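Local coordinates for protein Dye-decolorizing peroxidase (Irpex lacteus, PDB 7D8M) that binds heme b and probably uses hydrogen peroxide to oxidise dyes and other substrates, at residues Asp15-Met20 with Pro177-Phe182; Gln134-Leu139 with Trp147-Asp152; Glu343-Glu348 with Thr354-Gly359; Asp237-Asn242 with Leu247-Gly252; Thr302-Cys307 with Pro392-Gly397. All blocks are in the same frame, centred on the assembly; numbering follows the deposited sequence.

How the interactions relate
The five contacts lie in one chain, and no two of them touch. Interaction 1 spans the first part of the sequence, with interaction 2 inside that span; interaction 4 follows, then interaction 5, whose segments bracket interaction 3. Interaction 2 packs a helix on edge strand 147-156 of the first four-stranded antiparallel sheet. Interaction 3 closes the connection between strands 334-340 and 359-366 of the second, which has the same 2-3-1-4 order, as expected for the two ferredoxin-like halves of a DyP peroxidase. Interaction 1 sets the N-terminal helical turn on the loop after the first sheet, beside strand 334-340, where the halves meet. Interactions 4 and 5, centres about 21 Å apart, lie in peripheral loops and, for interaction 4, at the start of helix 249-261.

Interaction 1 (Asp15-Met20 with Pro177-Phe182); sequences DILVGM and PTIPGF
Leu17 meets the ring of Phe182 in a CH-pi contact: its CD2 methyl stands 3.7 Å from the centroid of the Phe182 ring, 11° off the ring normal, and therefore almost directly over the centre of one face. With Leu17 CG anti to its own backbone N (chi1 -180°), the leucine reaches out from the short, weakly bonded helical turn and meets the phenylalanine coming from the opposite direction. Two further apolar contacts flank it. Val18 CG1 approaches the ring edge in plane, 3.5 Å from Phe182 CZ, and Ile179 CD1 lies 4.3 Å from Leu17 CD2. No hydrogen bond crosses between the segments; within segment 15-20, Met20 N donates to Asp15 OD1 at 3.0 Å. The contact joins helical turn 14-17 to the loop between strand 147-156 and helix 194-197, where a type II turn from Ile179 to Phe182 carries the ring. Around it, Leu17 also packs on Ile334 of strand 334-340 and Val53 of helix 53-57, while Val18 rests on Ile56 and Ile57 of that helix.

Interaction 2 (Gln134-Leu139 with Trp147-Asp152); sequences QYRDDL and WTIVYD
Helix 134-139 and strand 147-152 run roughly antiparallel, their directions 142° apart and their axes 11.2 Å apart at closest approach, with Arg136 facing Asp152 and Leu139 facing Trp147. At the polar end, Arg136 NH1 donates to Asp152 OD2 at 2.6 Å in a salt bridge. The carboxylate oxygen lies in the guanidinium plane, yet the donor stands above the carboxylate plane, the two planes being 74° apart. Bends at chi2 and chi3 turn the arginine so that its NE also meets Asp137 OD1, at 3.1 Å, making a three-residue charge network; Asp152 OD1 has a second cation in Lys26. This is helix-on-sheet packing within the alpha+beta domain of the DyP family: helix 129-143 lies against edge strand 147-156 and its neighbour 24-32. The aliphatic part of Arg136 takes part too, its CD 4.0 Å from Ile149 CD1, the side chains crossing at about a right angle. Deeper, Leu139 CB touches Trp147 CH2 at 3.7 Å, and Ile149 CG1 lies over one face of that indole.

Interaction 3 (Glu343-Glu348 with Thr354-Gly359); sequences EVTDYE and TTIDRG
Glu348 and Arg358 reach each other from opposite directions: Glu348 CG lies anti to its carbonyl carbon (chi1 -67°) with the chain extended beyond, while Arg358 bends at chi3 (62°) to present its guanidinium end-on. Each terminal nitrogen takes one oxygen, Arg358 NH2 to Glu348 OE1 at 2.7 Å and Arg358 NH1 to Glu348 OE2 at 2.8 Å. The flat groups are twisted 49° apart; NH2 uses the syn lone pair of OE1, whereas NH1 meets OE2 from above the carboxylate plane. The same carboxylate also collects backbone N-H groups. Thr345 N donates to Glu348 OE1 at 2.9 Å in a nearly straight bond, and Glu348 N returns to Thr345 OG1, forming a capping box at the start of helix 346-351. Thr355 N and Ile356 N both donate to Glu348 OE2, at 2.8 and 3.1 Å. With three backbone N-H groups and two guanidinium nitrogens donating, the buried carboxylate is probably charged. Val344 CA lies over one face of the guanidinium, offset toward the rim, 3.5 Å above its plane, while Arg358 NE bonds Pro342 O. A water joins Thr345 OG1 to Thr355 OG1, and Thr345 CG2 packs on Ile356 CD1.

Interaction 4 (Asp237-Asn242 with Leu247-Gly252); sequences DNALQN and LTVEEG
The side-chain oxygen of Gln241, OE1, accepts from Leu247 N at 3.1 Å, the donor tilted 16° from the carbonyl plane, and, weakly, from Asn242 N. The same amide spans Leu247 from the other end, where Gln241 NE2 gives a weak bond to Leu247 O at 2.8 Å. A bend at chi2 (-62°) turns the glutamine back along its partner, so the two side chains slide past each other in opposite directions. Leu247 CD2 makes a van der Waals contact with Asn242 ND2, 3.4 Å away; that nitrogen is hydrogen-bonded to Asn246 OD1.

One residue before Gln241, Leu240 N donates to Gly252 O at 3.1 Å. This bond is nearly straight at the hydrogen (172°), yet the donor stands well above the carbonyl plane. The backbones approach closely here, with Leu240 CA and Gly252 CA 4.3 Å apart and a CA-H...O contact from Gly252 CA to Leu240 O at 3.2 Å. A water donates to both Leu240 O and Thr248 O, while Ala239 CB packs against Val249 CG1 at 4.0 Å.

Thr248 and Glu251 exchange bonds at the helix start, Glu251 N to Thr248 OG1 and Thr248 N to Glu251 OE1. This capping box opens helix 249-261, and the loop leaving helix 228-237 is bonded to its first turn through Leu240 N and Gly252 O.

Interaction 5 (Thr302-Cys307 with Pro392-Gly397); sequences TDQTRC and PSIQLG
Ile394, in the loop between helix 373-381 and strand 409-411, makes the direct contacts to segment 302-307, in the loop between helices 279-283 and 312-316; all are van der Waals. Its CD1 methyl lies 3.6 Å from Thr302 CA and 3.7 Å from Thr302 CG2, the side chains crossing at about a right angle. Ile394 CG1 is anti to its carbonyl carbon (chi1 -66°) and CG2 anti to the backbone N, which splits the branches between two partners. Ile394 CG2 lies 3.7 Å from Gln304 NE2, alongside a side chain running the opposite way.

Polar linkage comes through water. Gln304 NE2 donates to a water at 3.0 Å, and that water donates to Gln395 O at 2.9 Å. Gln304 OE1 accepts from Phe309 N, which helps set the rotation of the amide.

Asp303 OD1 accepts from Thr305 N at 3.0 Å in an Asx turn and from Thr305 OG1 at 2.7 Å through its syn lone pair. Asp303 OD2 forms a salt bridge with Arg306 NH1, its hydrogen bond weak, and also bonds Ser298 OG.

An interface of methyl contacts and one bridging water imposes little directional restraint, so segment 302-307 probably takes its shape mainly from its own bonds.

Interaction 1 (Asp15-Met20 with Pro177-Phe182)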
# COMPACT_ATOMS: atom_id res chain seq x y z
N ASP A 15 -7.27 -5.78 -9.69
CA ASP A 15 -6.38 -4.89 -8.95
C ASP A 15 -5.67 -5.60 -7.80
O ASP A 15 -4.66 -5.09 -7.30
CB ASP A 15 -7.13 -3.67 -8.43
CG ASP A 15 -6.19 -2.55 -8.00
OD1 ASP A 15 -5.42 -2.07 -8.86
OD2 ASP A 15 -6.22 -2.16 -6.81
N ILE A 16 -6.18 -6.75 -7.37
CA ILE A 16 -5.58 -7.45 -6.23
C ILE A 16 -4.18 -7.94 -6.57
O ILE A 16 -3.22 -7.74 -5.81
CB ILE A 16 -6.47 -8.63 -5.79
CG1 ILE A 16 -7.90 -8.15 -5.49
CG2 ILE A 16 -5.81 -9.36 -4.60
CD1 ILE A 16 -8.91 -9.29 -5.29
N LEU A 17 -4.04 -8.62 -7.71
CA LEU A 17 -2.85 -9.42 -7.95
C LEU A 17 -1.87 -8.76 -8.89
O LEU A 17 -0.66 -8.80 -8.65
CB LEU A 17 -3.23 -10.79 -8.50
CG LEU A 17 -2.08 -11.76 -8.80
CD1 LEU A 17 -1.29 -12.05 -7.53
CD2 LEU A 17 -2.63 -13.05 -9.40
N VAL A 18 -2.36 -8.15 -9.96
CA VAL A 18 -1.48 -7.50 -10.93
C VAL A 18 -1.53 -6.00 -10.81
O VAL A 18 -0.55 -5.33 -11.18
CB VAL A 18 -1.80 -7.95 -12.36
CG1 VAL A 18 -1.56 -9.44 -12.49
CG2 VAL A 18 -3.24 -7.62 -12.73
N GLY A 19 -2.60 -5.44 -10.26
CA GLY A 19 -2.76 -4.01 -10.29
C GLY A 19 -3.36 -3.55 -11.60
O GLY A 19 -3.16 -4.16 -12.66
N MET A 20 -4.12 -2.46 -11.52
CA MET A 20 -4.72 -1.87 -12.71
C MET A 20 -3.67 -1.25 -13.63
O MET A 20 -3.84 -1.24 -14.84
CB MET A 20 -5.76 -0.83 -12.30
CG MET A 20 -7.02 -1.44 -11.72
SD MET A 20 -8.36 -0.24 -11.52
CE MET A 20 -9.60 -1.31 -10.81
N PRO A 177 4.95 -9.27 -3.38
CA PRO A 177 4.94 -10.73 -3.46
C PRO A 177 4.17 -11.20 -4.68
O PRO A 177 3.31 -10.50 -5.22
CB PRO A 177 4.24 -11.15 -2.17
CG PRO A 177 3.25 -10.03 -1.95
CD PRO A 177 4.02 -8.78 -2.34
N THR A 178 4.50 -12.41 -5.12
CA THR A 178 3.71 -13.11 -6.12
C THR A 178 3.38 -14.50 -5.58
O THR A 178 3.68 -14.83 -4.43
CB THR A 178 4.44 -13.17 -7.46
OG1 THR A 178 3.51 -13.58 -8.48
CG2 THR A 178 5.60 -14.13 -7.39
N ILE A 179 2.73 -15.30 -6.41
CA ILE A 179 2.26 -16.63 -5.99
C ILE A 179 2.88 -17.67 -6.91
O ILE A 179 3.33 -17.35 -8.03
CB ILE A 179 0.72 -16.71 -5.96
CG1 ILE A 179 0.13 -16.41 -7.34
CG2 ILE A 179 0.15 -15.77 -4.93
CD1 ILE A 179 -1.38 -16.60 -7.40
N PRO A 180 2.95 -18.93 -6.48
CA PRO A 180 3.49 -19.99 -7.34
C PRO A 180 2.71 -20.13 -8.64
O PRO A 180 1.48 -20.06 -8.66
CB PRO A 180 3.36 -21.25 -6.47
CG PRO A 180 3.35 -20.74 -5.07
CD PRO A 180 2.69 -19.41 -5.10
N GLY A 181 3.44 -20.34 -9.73
CA GLY A 181 2.83 -20.60 -11.01
C GLY A 181 2.38 -19.38 -11.78
O GLY A 181 1.99 -19.51 -12.95
N PHE A 182 2.41 -18.19 -11.18
CA PHE A 182 1.95 -16.97 -11.83
C PHE A 182 3.16 -16.28 -12.45
O PHE A 182 3.92 -15.60 -11.76
CB PHE A 182 1.23 -16.07 -10.83
CG PHE A 182 0.48 -14.94 -11.47
CD1 PHE A 182 -0.61 -15.20 -12.29
CD2 PHE A 182 0.86 -13.63 -11.26
CE1 PHE A 182 -1.31 -14.16 -12.89
CE2 PHE A 182 0.17 -12.58 -11.85
CZ PHE A 182 -0.92 -12.86 -12.67

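Interaction 2 (Gln134-Leu139 with Trp147-Asp152)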
# COMPACT_ATOMS: atom_id res chain seq x y z
N GLN A 134 -16.30 9.64 -16.60
CA GLN A 134 -17.38 9.01 -17.35
C GLN A 134 -17.93 7.81 -16.61
O GLN A 134 -19.15 7.68 -16.41
CB GLN A 134 -16.85 8.59 -18.72
CG GLN A 134 -17.78 8.85 -19.89
CD GLN A 134 -16.98 9.09 -21.17
OE1 GLN A 134 -16.11 8.30 -21.53
NE2 GLN A 134 -17.27 10.20 -21.84
N TYR A 135 -17.05 6.89 -16.22
CA TYR A 135 -17.48 5.70 -15.47
C TYR A 135 -18.14 6.09 -14.16
O TYR A 135 -19.12 5.46 -13.74
CB TYR A 135 -16.28 4.79 -15.23
CG TYR A 135 -16.04 3.81 -16.35
CD1 TYR A 135 -15.64 4.26 -17.61
CD2 TYR A 135 -16.21 2.44 -16.16
CE1 TYR A 135 -15.42 3.37 -18.64
CE2 TYR A 135 -16.00 1.54 -17.20
CZ TYR A 135 -15.59 2.01 -18.44
OH TYR A 135 -15.37 1.14 -19.47
N ARG A 136 -17.62 7.11 -13.48
CA ARG A 136 -18.27 7.61 -12.27
C ARG A 136 -19.67 8.13 -12.59
O ARG A 136 -20.64 7.81 -11.90
CB ARG A 136 -17.43 8.71 -11.64
CG ARG A 136 -17.88 9.16 -10.25
CD ARG A 136 -18.63 10.49 -10.23
NE ARG A 136 -18.28 11.42 -11.30
CZ ARG A 136 -17.39 12.40 -11.20
NH1 ARG A 136 -16.70 12.58 -10.09
NH2 ARG A 136 -17.18 13.20 -12.24
N ASP A 137 -19.79 8.98 -13.62
CA ASP A 137 -21.09 9.52 -13.99
C ASP A 137 -22.07 8.40 -14.33
O ASP A 137 -23.24 8.45 -13.95
CB ASP A 137 -20.96 10.47 -15.19
CG ASP A 137 -20.28 11.78 -14.84
OD1 ASP A 137 -20.11 12.10 -13.65
OD2 ASP A 137 -19.93 12.52 -15.79
N ASP A 138 -21.58 7.36 -15.02
CA ASP A 138 -22.43 6.22 -15.36
C ASP A 138 -22.92 5.50 -14.11
O ASP A 138 -24.09 5.11 -14.03
CB ASP A 138 -21.66 5.26 -16.27
CG ASP A 138 -22.44 3.99 -16.56
OD1 ASP A 138 -23.60 4.11 -17.00
OD2 ASP A 138 -21.88 2.89 -16.36
N LEU A 139 -22.03 5.31 -13.13
CA LEU A 139 -22.46 4.71 -11.87
C LEU A 139 -23.51 5.58 -11.19
O LEU A 139 -24.53 5.08 -10.70
CB LEU A 139 -21.25 4.48 -10.95
CG LEU A 139 -20.25 3.38 -11.34
CD1 LEU A 139 -18.95 3.45 -10.48
CD2 LEU A 139 -20.88 2.01 -11.22
N TRP A 147 -27.63 5.23 -3.78
CA TRP A 147 -26.37 5.43 -3.08
C TRP A 147 -26.09 6.91 -2.94
O TRP A 147 -26.76 7.76 -3.53
CB TRP A 147 -25.22 4.72 -3.80
CG TRP A 147 -24.66 5.44 -5.01
CD1 TRP A 147 -25.25 6.46 -5.72
CD2 TRP A 147 -23.41 5.18 -5.66
NE1 TRP A 147 -24.43 6.86 -6.75
CE2 TRP A 147 -23.30 6.08 -6.74
CE3 TRP A 147 -22.37 4.28 -5.42
CZ2 TRP A 147 -22.19 6.11 -7.58
CZ3 TRP A 147 -21.26 4.30 -6.27
CH2 TRP A 147 -21.18 5.21 -7.33
N THR A 148 -25.07 7.23 -2.15
CA THR A 148 -24.50 8.56 -2.08
C THR A 148 -22.99 8.41 -2.18
O THR A 148 -22.40 7.60 -1.47
CB THR A 148 -24.86 9.26 -0.77
OG1 THR A 148 -26.29 9.36 -0.66
CG2 THR A 148 -24.26 10.67 -0.71
N ILE A 149 -22.37 9.16 -3.09
CA ILE A 149 -20.91 9.24 -3.10
C ILE A 149 -20.51 10.17 -1.97
O ILE A 149 -20.91 11.34 -1.94
CB ILE A 149 -20.38 9.73 -4.45
CG1 ILE A 149 -20.60 8.66 -5.51
CG2 ILE A 149 -18.87 10.10 -4.32
CD1 ILE A 149 -20.43 9.14 -6.95
N VAL A 150 -19.76 9.65 -1.00
CA VAL A 150 -19.35 10.44 0.15
C VAL A 150 -17.94 10.99 0.01
O VAL A 150 -17.57 11.91 0.75
CB VAL A 150 -19.49 9.62 1.45
CG1 VAL A 150 -20.94 9.12 1.61
CG2 VAL A 150 -18.55 8.45 1.44
N TYR A 151 -17.14 10.46 -0.91
CA TYR A 151 -15.78 10.95 -1.12
C TYR A 151 -15.31 10.48 -2.48
O TYR A 151 -15.44 9.29 -2.80
CB TYR A 151 -14.83 10.46 -0.03
CG TYR A 151 -13.48 11.12 -0.07
CD1 TYR A 151 -13.37 12.51 -0.13
CD2 TYR A 151 -12.31 10.38 -0.06
CE1 TYR A 151 -12.14 13.13 -0.17
CE2 TYR A 151 -11.07 10.99 -0.10
CZ TYR A 151 -10.99 12.37 -0.15
OH TYR A 151 -9.77 12.99 -0.20
N ASP A 152 -14.76 11.39 -3.28
CA ASP A 152 -14.39 11.11 -4.67
C ASP A 152 -12.96 11.60 -4.88
O ASP A 152 -12.74 12.81 -5.03
CB ASP A 152 -15.37 11.78 -5.63
CG ASP A 152 -15.24 11.30 -7.06
OD1 ASP A 152 -14.14 10.86 -7.44
OD2 ASP A 152 -16.24 11.37 -7.82

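Interaction 3 (Glu343-Glu348 with Thr354-Gly359)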
# COMPACT_ATOMS: atom_id res chain seq x y z
N GLU A 343 2.26 18.31 -8.88
CA GLU A 343 3.67 18.43 -8.57
C GLU A 343 3.91 19.60 -7.62
O GLU A 343 3.08 20.49 -7.46
CB GLU A 343 4.48 18.62 -9.85
CG GLU A 343 4.44 17.41 -10.76
CD GLU A 343 5.12 16.21 -10.12
OE1 GLU A 343 6.37 16.16 -10.13
OE2 GLU A 343 4.40 15.34 -9.58
N VAL A 344 5.08 19.56 -6.97
CA VAL A 344 5.50 20.64 -6.09
C VAL A 344 5.74 21.90 -6.90
O VAL A 344 6.41 21.88 -7.93
CB VAL A 344 6.77 20.20 -5.33
CG1 VAL A 344 7.38 21.37 -4.55
CG2 VAL A 344 6.43 19.01 -4.44
N THR A 345 5.18 23.02 -6.44
CA THR A 345 5.30 24.26 -7.19
C THR A 345 6.57 24.99 -6.79
O THR A 345 7.17 24.72 -5.75
CB THR A 345 4.10 25.18 -6.95
OG1 THR A 345 4.07 25.58 -5.57
CG2 THR A 345 2.79 24.46 -7.30
N ASP A 346 6.98 25.95 -7.63
CA ASP A 346 8.16 26.75 -7.31
C ASP A 346 8.03 27.41 -5.94
O ASP A 346 8.99 27.43 -5.16
CB ASP A 346 8.40 27.81 -8.39
CG ASP A 346 8.84 27.21 -9.72
OD1 ASP A 346 9.14 26.00 -9.74
OD2 ASP A 346 8.88 27.94 -10.73
N TYR A 347 6.84 27.94 -5.62
CA TYR A 347 6.64 28.60 -4.33
C TYR A 347 6.85 27.64 -3.18
O TYR A 347 7.53 27.96 -2.19
CB TYR A 347 5.23 29.23 -4.25
CG TYR A 347 5.03 30.00 -2.96
CD1 TYR A 347 4.60 29.37 -1.80
CD2 TYR A 347 5.29 31.37 -2.90
CE1 TYR A 347 4.45 30.07 -0.61
CE2 TYR A 347 5.14 32.08 -1.71
CZ TYR A 347 4.72 31.42 -0.57
OH TYR A 347 4.57 32.12 0.62
N GLU A 348 6.25 26.45 -3.27
CA GLU A 348 6.40 25.47 -2.20
C GLU A 348 7.86 25.10 -2.00
O GLU A 348 8.35 25.04 -0.87
CB GLU A 348 5.58 24.23 -2.52
CG GLU A 348 4.09 24.48 -2.49
CD GLU A 348 3.32 23.25 -2.91
OE1 GLU A 348 3.42 22.91 -4.11
OE2 GLU A 348 2.65 22.63 -2.05
N THR A 354 4.60 23.20 2.30
CA THR A 354 3.52 22.66 1.49
C THR A 354 2.33 23.63 1.50
O THR A 354 1.91 24.10 2.56
CB THR A 354 3.09 21.30 2.05
OG1 THR A 354 4.11 20.33 1.85
CG2 THR A 354 1.79 20.83 1.37
N THR A 355 1.79 23.92 0.31
CA THR A 355 0.53 24.65 0.20
C THR A 355 -0.59 23.86 -0.47
O THR A 355 -1.75 24.27 -0.36
CB THR A 355 0.74 25.97 -0.58
OG1 THR A 355 1.00 25.69 -1.96
CG2 THR A 355 1.91 26.76 -0.01
N ILE A 356 -0.29 22.74 -1.12
CA ILE A 356 -1.28 21.97 -1.87
C ILE A 356 -1.30 20.55 -1.32
O ILE A 356 -0.25 19.99 -0.98
CB ILE A 356 -0.97 21.96 -3.38
CG1 ILE A 356 -0.83 23.38 -3.92
CG2 ILE A 356 -2.05 21.21 -4.15
CD1 ILE A 356 -0.30 23.43 -5.36
N ASP A 357 -2.49 19.97 -1.24
CA ASP A 357 -2.64 18.59 -0.81
C ASP A 357 -2.13 17.66 -1.90
O ASP A 357 -2.52 17.77 -3.07
CB ASP A 357 -4.10 18.30 -0.46
CG ASP A 357 -4.31 16.92 0.14
OD1 ASP A 357 -3.33 16.30 0.58
OD2 ASP A 357 -5.47 16.44 0.17
N ARG A 358 -1.23 16.76 -1.53
CA ARG A 358 -0.68 15.76 -2.43
C ARG A 358 -0.22 14.60 -1.57
O ARG A 358 0.03 14.75 -0.37
CB ARG A 358 0.50 16.32 -3.27
CG ARG A 358 1.70 16.79 -2.43
CD ARG A 358 2.89 17.17 -3.31
NE ARG A 358 2.57 18.29 -4.20
CZ ARG A 358 2.60 19.57 -3.85
NH1 ARG A 358 2.96 19.93 -2.62
NH2 ARG A 358 2.26 20.51 -4.73
N GLY A 359 -0.10 13.43 -2.18
CA GLY A 359 0.34 12.30 -1.39
C GLY A 359 0.20 10.98 -2.10
O GLY A 359 0.43 10.88 -3.30
O HOH W 1 1.95 26.96 -4.20

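Interaction 4 (Asp237-Asn242 with Leu247-Gly252)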
# COMPACT_ATOMS: atom_id res chain seq x y z
N ASP A 237 19.11 19.81 5.69
CA ASP A 237 19.59 20.35 6.96
C ASP A 237 20.39 19.33 7.76
O ASP A 237 21.16 19.73 8.64
CB ASP A 237 18.43 20.83 7.82
CG ASP A 237 17.84 22.15 7.35
OD1 ASP A 237 18.43 22.80 6.44
OD2 ASP A 237 16.78 22.53 7.89
N ASN A 238 20.20 18.04 7.51
CA ASN A 238 20.87 16.99 8.27
C ASN A 238 21.79 16.15 7.38
O ASN A 238 22.08 15.00 7.72
CB ASN A 238 19.84 16.12 8.98
CG ASN A 238 19.08 16.89 10.03
OD1 ASN A 238 19.49 16.92 11.19
ND2 ASN A 238 17.97 17.53 9.64
N ALA A 239 22.23 16.71 6.25
CA ALA A 239 23.00 15.96 5.26
C ALA A 239 24.15 15.19 5.90
O ALA A 239 24.84 15.68 6.80
CB ALA A 239 23.55 16.91 4.20
N LEU A 240 24.35 13.97 5.42
CA LEU A 240 25.36 13.08 5.97
C LEU A 240 26.71 13.34 5.30
O LEU A 240 26.82 14.08 4.32
CB LEU A 240 24.95 11.62 5.78
CG LEU A 240 23.73 11.17 6.59
CD1 LEU A 240 23.30 9.78 6.16
CD2 LEU A 240 24.02 11.19 8.09
N GLN A 241 27.74 12.69 5.84
CA GLN A 241 29.09 12.76 5.30
C GLN A 241 29.67 11.35 5.21
O GLN A 241 29.38 10.50 6.06
CB GLN A 241 30.01 13.63 6.15
CG GLN A 241 30.13 15.07 5.69
CD GLN A 241 30.72 15.21 4.31
OE1 GLN A 241 31.24 14.26 3.73
NE2 GLN A 241 30.65 16.42 3.76
N ASN A 242 30.49 11.12 4.19
CA ASN A 242 31.28 9.90 4.10
C ASN A 242 32.52 10.03 5.00
O ASN A 242 32.83 11.10 5.52
CB ASN A 242 31.67 9.61 2.65
CG ASN A 242 32.38 10.78 1.97
OD1 ASN A 242 32.91 11.67 2.63
ND2 ASN A 242 32.39 10.77 0.64
N LEU A 247 31.51 14.83 0.71
CA LEU A 247 30.17 14.96 0.15
C LEU A 247 29.73 16.41 0.18
O LEU A 247 29.98 17.13 1.16
CB LEU A 247 29.16 14.09 0.93
CG LEU A 247 29.26 12.56 0.88
CD1 LEU A 247 28.01 11.91 1.48
CD2 LEU A 247 29.48 12.08 -0.53
N THR A 248 29.08 16.87 -0.89
CA THR A 248 28.38 18.14 -0.81
C THR A 248 27.14 17.99 0.08
O THR A 248 26.75 16.89 0.48
CB THR A 248 27.98 18.62 -2.21
OG1 THR A 248 26.97 17.77 -2.75
CG2 THR A 248 29.18 18.61 -3.14
N VAL A 249 26.54 19.12 0.44
CA VAL A 249 25.31 19.07 1.22
C VAL A 249 24.22 18.32 0.45
O VAL A 249 23.51 17.46 1.01
CB VAL A 249 24.86 20.49 1.62
CG1 VAL A 249 23.48 20.44 2.27
CG2 VAL A 249 25.87 21.11 2.57
N GLU A 250 24.09 18.60 -0.85
CA GLU A 250 23.10 17.92 -1.68
C GLU A 250 23.37 16.42 -1.74
O GLU A 250 22.43 15.61 -1.67
CB GLU A 250 23.11 18.51 -3.09
CG GLU A 250 21.99 19.49 -3.38
CD GLU A 250 22.13 20.13 -4.76
OE1 GLU A 250 22.90 19.59 -5.60
OE2 GLU A 250 21.48 21.17 -5.00
N GLU A 251 24.63 16.03 -1.85
CA GLU A 251 24.96 14.61 -1.89
C GLU A 251 24.69 13.94 -0.55
O GLU A 251 24.17 12.81 -0.51
CB GLU A 251 26.41 14.42 -2.32
CG GLU A 251 26.64 14.81 -3.77
CD GLU A 251 28.12 14.89 -4.15
OE1 GLU A 251 28.96 14.98 -3.23
OE2 GLU A 251 28.42 14.88 -5.36
N GLY A 252 25.02 14.60 0.55
CA GLY A 252 24.74 14.04 1.85
C GLY A 252 23.25 13.98 2.15
O GLY A 252 22.81 13.12 2.92
O HOH W 2 26.93 16.40 3.10

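Interaction 5 (Thr302-Cys307 with Pro392-Gly397)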
# COMPACT_ATOMS: atom_id res chain seq x y z
N THR A 302 24.35 -6.88 13.77
CA THR A 302 24.91 -5.57 14.11
C THR A 302 25.19 -4.64 12.93
O THR A 302 25.23 -3.42 13.15
CB THR A 302 26.23 -5.72 14.90
OG1 THR A 302 27.21 -6.37 14.09
CG2 THR A 302 26.03 -6.52 16.19
N ASP A 303 25.37 -5.14 11.71
CA ASP A 303 25.90 -4.33 10.62
C ASP A 303 24.81 -3.49 9.96
O ASP A 303 23.99 -4.01 9.19
CB ASP A 303 26.57 -5.23 9.59
CG ASP A 303 27.31 -4.43 8.52
OD1 ASP A 303 27.58 -3.23 8.73
OD2 ASP A 303 27.62 -5.02 7.47
N GLN A 304 24.83 -2.18 10.20
CA GLN A 304 23.95 -1.26 9.49
C GLN A 304 24.69 -0.41 8.48
O GLN A 304 24.16 0.63 8.05
CB GLN A 304 23.21 -0.37 10.47
CG GLN A 304 22.56 -1.12 11.61
CD GLN A 304 21.72 -0.22 12.48
OE1 GLN A 304 20.63 0.19 12.08
NE2 GLN A 304 22.23 0.11 13.67
N THR A 305 25.90 -0.81 8.08
CA THR A 305 26.67 0.02 7.15
C THR A 305 26.09 0.01 5.74
O THR A 305 26.29 0.96 4.99
CB THR A 305 28.14 -0.41 7.12
OG1 THR A 305 28.25 -1.76 6.62
CG2 THR A 305 28.77 -0.30 8.51
N ARG A 306 25.37 -1.05 5.37
CA ARG A 306 24.74 -1.06 4.05
C ARG A 306 23.27 -0.64 4.07
O ARG A 306 22.79 -0.05 3.09
CB ARG A 306 24.86 -2.45 3.41
CG ARG A 306 26.15 -2.67 2.62
CD ARG A 306 27.23 -3.21 3.54
NE ARG A 306 28.14 -4.12 2.84
CZ ARG A 306 28.85 -5.07 3.43
NH1 ARG A 306 28.77 -5.25 4.75
NH2 ARG A 306 29.65 -5.84 2.70
N CYS A 307 22.54 -0.92 5.17
CA CYS A 307 21.13 -0.55 5.31
C CYS A 307 20.74 -0.49 6.78
O CYS A 307 20.90 -1.49 7.50
CB CYS A 307 20.20 -1.53 4.59
SG CYS A 307 18.44 -0.99 4.58
N PRO A 392 21.97 -6.39 21.61
CA PRO A 392 21.10 -5.91 22.71
C PRO A 392 21.21 -4.42 23.00
O PRO A 392 20.26 -3.83 23.51
CB PRO A 392 21.55 -6.74 23.92
CG PRO A 392 22.33 -7.88 23.36
CD PRO A 392 22.90 -7.43 22.05
N SER A 393 22.35 -3.79 22.70
CA SER A 393 22.50 -2.37 22.94
C SER A 393 22.19 -1.51 21.72
O SER A 393 22.21 -0.28 21.82
CB SER A 393 23.92 -2.07 23.44
OG SER A 393 24.83 -2.05 22.34
N ILE A 394 21.92 -2.14 20.58
CA ILE A 394 21.71 -1.41 19.33
C ILE A 394 20.31 -0.79 19.37
O ILE A 394 19.31 -1.50 19.40
CB ILE A 394 21.88 -2.33 18.12
CG1 ILE A 394 23.34 -2.79 18.01
CG2 ILE A 394 21.45 -1.61 16.84
CD1 ILE A 394 23.55 -3.86 16.95
N GLN A 395 20.26 0.54 19.39
CA GLN A 395 19.01 1.27 19.42
C GLN A 395 18.38 1.28 18.03
O GLN A 395 19.07 1.29 17.01
CB GLN A 395 19.24 2.70 19.91
CG GLN A 395 19.70 2.82 21.37
CD GLN A 395 20.24 4.21 21.71
OE1 GLN A 395 21.37 4.58 21.34
NE2 GLN A 395 19.43 5.00 22.41
N LEU A 396 17.05 1.29 18.00
CA LEU A 396 16.34 1.13 16.73
C LEU A 396 15.43 2.32 16.49
O LEU A 396 15.81 3.24 15.75
CB LEU A 396 15.56 -0.19 16.75
CG LEU A 396 16.44 -1.40 17.06
CD1 LEU A 396 15.64 -2.57 17.63
CD2 LEU A 396 17.25 -1.84 15.85
N GLY A 397 14.26 2.34 17.13
CA GLY A 397 13.33 3.44 16.94
C GLY A 397 12.33 3.16 15.84
O GLY A 397 12.14 2.03 15.39
O HOH W 3 21.54 2.07 15.79